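Long-range contact in sialidase B (Streptococcus pneumoniae serotype 4, PDB 4XJU), which removes terminal sialic acids from glycoproteins, glycolipids and oligosaccharides by cleaving their alpha-2,3-, alpha-2,6- and alpha-2,8-glycosidic linkages: residues F206-L211 / S222-Y227. The protein carries 1 engineered substitution. Sequence-based numbering, arbitrary orientation.
Sequences FRIPTL and SIDARY. With 19D ((1R,2R,3R,4R,5R,7R)-2-(acetylamino)-7-[(1R)-1,2-dihydroxyethyl]-4-fluoro-3-hydroxy-6,8-dioxabicyclo[3.2.1]octane-5-carboxylic acid), chain G.
Arg207 CB and CD lie over one face of the Arg226 guanidinium, Arg207 CD coming within 3.7 Å of Arg226 NH1. At the edge of that group, in its plane, are the Asp224 carboxylate and O4 of the bound 19D. NE and NH2 of Arg226 grip Asp224 OD2 side-on in a salt bridge, NE on the anti lone pair and NH2 from above the carboxylate plane. Arg226 NH2 also donates to 19D O4 (2.9 Å) and NH1 to Thr230 O; with the two bonds to Asp224 OD2, these hold the guanidinium in one rotation. Bends at chi2 (-149°) and chi3 (58°) carry the Arg207 guanidinium past that of Arg226, the two planes 50° apart. Its NH1 and NH2 converge on 19D carboxylate oxygen O1B, in plane at the edge, 3.0 Å from Arg207 NH1. Arg519 and Arg581 also bond the ligand, in keeping with the sialidase arginine triad; Glu631 pairs with Arg207 NE, and Tyr615, the probable nucleophile, makes a cation-pi contact with Arg207. Ile208 CG1 packs 3.4 Å from Arg226 NH2, and a water bridges Ile208 O and Asp224 OD1, which also accepts from Asp289 N. Arg207 and Asp224 form an antiparallel hydrogen-bonded pair; Thr210 N donates to Ser222 O. On the other sheet face, Phe206 and Ala225 form a non-hydrogen-bonded pair, Phe206 CE1 4.0 Å from Ala225 CB, with Ile223 CD1 against Phe206 CB. In this four-stranded propeller sheet, strand 205-213 is one edge strand and 219-226 pairs next with 237-244; strand 286-294 packs on side chains of both hairpin strands, strand 626-631 on Pro209.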
loop_
_atom_site.group_PDB
_atom_site.type_symbol
_atom_site.label_atom_id
_atom_site.label_comp_id
_atom_site.label_asym_id
_atom_site.label_seq_id
_atom_site.Cartn_x
_atom_site.Cartn_y
_atom_site.Cartn_z
ATOM N N PHE A 206 -3.576 2.374 2.722
ATOM C CA PHE A 206 -3.524 1.004 2.211
ATOM C C PHE A 206 -2.104 0.663 1.809
ATOM O O PHE A 206 -1.371 1.523 1.318
ATOM C CB PHE A 206 -4.458 0.849 1.001
ATOM C CG PHE A 206 -5.892 1.145 1.320
ATOM C CD1 PHE A 206 -6.707 0.170 1.875
ATOM C CD2 PHE A 206 -6.414 2.410 1.099
ATOM C CE1 PHE A 206 -8.030 0.451 2.200
ATOM C CE2 PHE A 206 -7.731 2.696 1.415
ATOM C CZ PHE A 206 -8.541 1.713 1.969
ATOM N N ARG A 207 -1.715 -0.588 2.030
ATOM C CA ARG A 207 -0.419 -1.078 1.585
ATOM C C ARG A 207 -0.544 -2.561 1.278
ATOM O O ARG A 207 -1.524 -3.205 1.658
ATOM C CB ARG A 207 0.663 -0.858 2.666
ATOM C CG ARG A 207 1.315 0.548 2.706
ATOM C CD ARG A 207 2.773 0.474 3.196
ATOM N NE ARG A 207 3.591 -0.395 2.344
ATOM C CZ ARG A 207 4.814 -0.821 2.652
ATOM N NH1 ARG A 207 5.395 -0.442 3.791
ATOM N NH2 ARG A 207 5.465 -1.622 1.811
ATOM N N ILE A 208 0.467 -3.094 0.600
ATOM C CA ILE A 208 0.584 -4.532 0.357
ATOM C C ILE A 208 -0.547 -5.099 -0.532
ATOM O O ILE A 208 -1.292 -5.989 -0.118
ATOM C CB ILE A 208 0.674 -5.341 1.677
ATOM C CG1 ILE A 208 1.481 -4.586 2.753
ATOM C CG2 ILE A 208 1.310 -6.691 1.419
ATOM C CD1 ILE A 208 2.915 -4.208 2.334
ATOM N N PRO A 209 -0.653 -4.602 -1.773
ATOM C CA PRO A 209 -1.693 -5.081 -2.694
ATOM C C PRO A 209 -1.419 -6.491 -3.204
ATOM O O PRO A 209 -0.263 -6.893 -3.336
ATOM C CB PRO A 209 -1.587 -4.109 -3.871
ATOM C CG PRO A 209 -0.137 -3.679 -3.875
ATOM C CD PRO A 209 0.235 -3.604 -2.405
ATOM N N THR A 210 -2.490 -7.231 -3.491
ATOM C CA THR A 210 -2.384 -8.513 -4.178
ATOM C C THR A 210 -3.421 -8.554 -5.310
ATOM O O THR A 210 -4.399 -7.813 -5.283
ATOM C CB THR A 210 -2.652 -9.686 -3.241
ATOM O OG1 THR A 210 -4.067 -9.808 -3.041
ATOM C CG2 THR A 210 -1.939 -9.501 -1.886
ATOM N N LEU A 211 -3.204 -9.432 -6.288
ATOM C CA LEU A 211 -4.155 -9.663 -7.381
ATOM C C LEU A 211 -4.083 -11.125 -7.759
ATOM O O LEU A 211 -3.001 -11.720 -7.759
ATOM C CB LEU A 211 -3.813 -8.841 -8.627
ATOM C CG LEU A 211 -4.095 -7.347 -8.658
ATOM C CD1 LEU A 211 -3.493 -6.731 -9.923
ATOM C CD2 LEU A 211 -5.621 -7.109 -8.630
ATOM N N SER A 222 -6.563 -8.439 -2.659
ATOM C CA SER A 222 -6.532 -8.202 -1.225
ATOM C C SER A 222 -5.523 -7.099 -0.897
ATOM O O SER A 222 -4.717 -6.696 -1.748
ATOM C CB SER A 222 -6.239 -9.485 -0.428
ATOM O OG SER A 222 -4.972 -10.035 -0.737
ATOM N N ILE A 223 -5.590 -6.595 0.329
ATOM C CA ILE A 223 -4.770 -5.458 0.726
ATOM C C ILE A 223 -4.757 -5.311 2.245
ATOM O O ILE A 223 -5.676 -5.766 2.939
ATOM C CB ILE A 223 -5.312 -4.169 0.082
ATOM C CG1 ILE A 223 -4.231 -3.082 0.043
ATOM C CG2 ILE A 223 -6.578 -3.702 0.814
ATOM C CD1 ILE A 223 -4.261 -2.243 -1.192
ATOM N N ASP A 224 -3.708 -4.676 2.761
ATOM C CA ASP A 224 -3.708 -4.229 4.140
ATOM C C ASP A 224 -4.519 -2.947 4.182
ATOM O O ASP A 224 -4.127 -1.949 3.569
ATOM C CB ASP A 224 -2.290 -3.849 4.594
ATOM C CG ASP A 224 -1.429 -5.039 4.991
ATOM O OD1 ASP A 224 -1.635 -6.186 4.516
ATOM O OD2 ASP A 224 -0.500 -4.793 5.789
ATOM N N ALA A 225 -5.628 -2.951 4.913
ATOM C CA ALA A 225 -6.298 -1.691 5.244
ATOM C C ALA A 225 -5.654 -1.149 6.529
ATOM O O ALA A 225 -5.895 -1.673 7.618
ATOM C CB ALA A 225 -7.808 -1.901 5.426
ATOM N N ARG A 226 -4.791 -0.131 6.393
ATOM C CA ARG A 226 -3.985 0.357 7.516
ATOM C C ARG A 226 -4.578 1.625 8.118
ATOM O O ARG A 226 -4.675 2.658 7.456
ATOM C CB ARG A 226 -2.522 0.577 7.074
ATOM C CG ARG A 226 -1.838 -0.710 6.584
ATOM C CD ARG A 226 -0.316 -0.612 6.598
ATOM N NE ARG A 226 0.300 -1.906 6.262
ATOM C CZ ARG A 226 1.611 -2.133 6.203
ATOM N NH1 ARG A 226 2.477 -1.162 6.458
ATOM N NH2 ARG A 226 2.049 -3.344 5.887
ATOM N N TYR A 227 -4.965 1.539 9.383
ATOM C CA TYR A 227 -5.725 2.618 9.995
ATOM C C TYR A 227 -4.820 3.664 10.610
ATOM O O TYR A 227 -5.096 4.866 10.510
ATOM C CB TYR A 227 -6.735 2.057 11.024
ATOM C CG TYR A 227 -7.788 1.224 10.347
ATOM C CD1 TYR A 227 -7.542 -0.107 10.037
ATOM C CD2 TYR A 227 -9.001 1.783 9.955
ATOM C CE1 TYR A 227 -8.485 -0.870 9.362
ATOM C CE2 TYR A 227 -9.956 1.023 9.296
ATOM C CZ TYR A 227 -9.681 -0.303 8.999
ATOM O OH TYR A 227 -10.609 -1.068 8.323
HETATM C C1 19D G . 8.536 -2.935 4.001
HETATM O O1A 19D G . 9.714 -3.307 3.714
HETATM O O1B 19D G . 7.987 -1.935 3.510
HETATM C C2 19D G . 7.797 -3.776 5.009
HETATM C C3 19D G . 6.263 -3.843 4.816
HETATM C C4 19D G . 5.694 -5.240 5.276
HETATM O O4 19D G . 4.293 -5.093 5.518
HETATM C C5 19D G . 6.459 -5.715 6.626
HETATM N N5 19D G . 5.931 -7.003 7.056
HETATM C C6 19D G . 7.977 -5.573 6.396
HETATM O O6 19D G . 8.294 -5.118 5.080
HETATM C C7 19D G . 8.440 -4.333 7.156
HETATM O O7 19D G . 8.109 -3.214 6.282
HETATM C C8 19D G . 9.902 -4.310 7.651
HETATM O O8 19D G . 10.893 -4.465 6.619
HETATM C C9 19D G . 10.144 -5.388 8.703
HETATM O O9 19D G . 10.286 -6.681 8.113
HETATM C C10 19D G . 5.886 -7.281 8.358
HETATM O O10 19D G . 6.276 -6.487 9.209
HETATM C C11 19D G . 5.325 -8.616 8.710
HETATM F F1 19D G . 5.804 -2.946 5.268
HETATM O O HOH W 1 -2.046 -7.552 2.206
#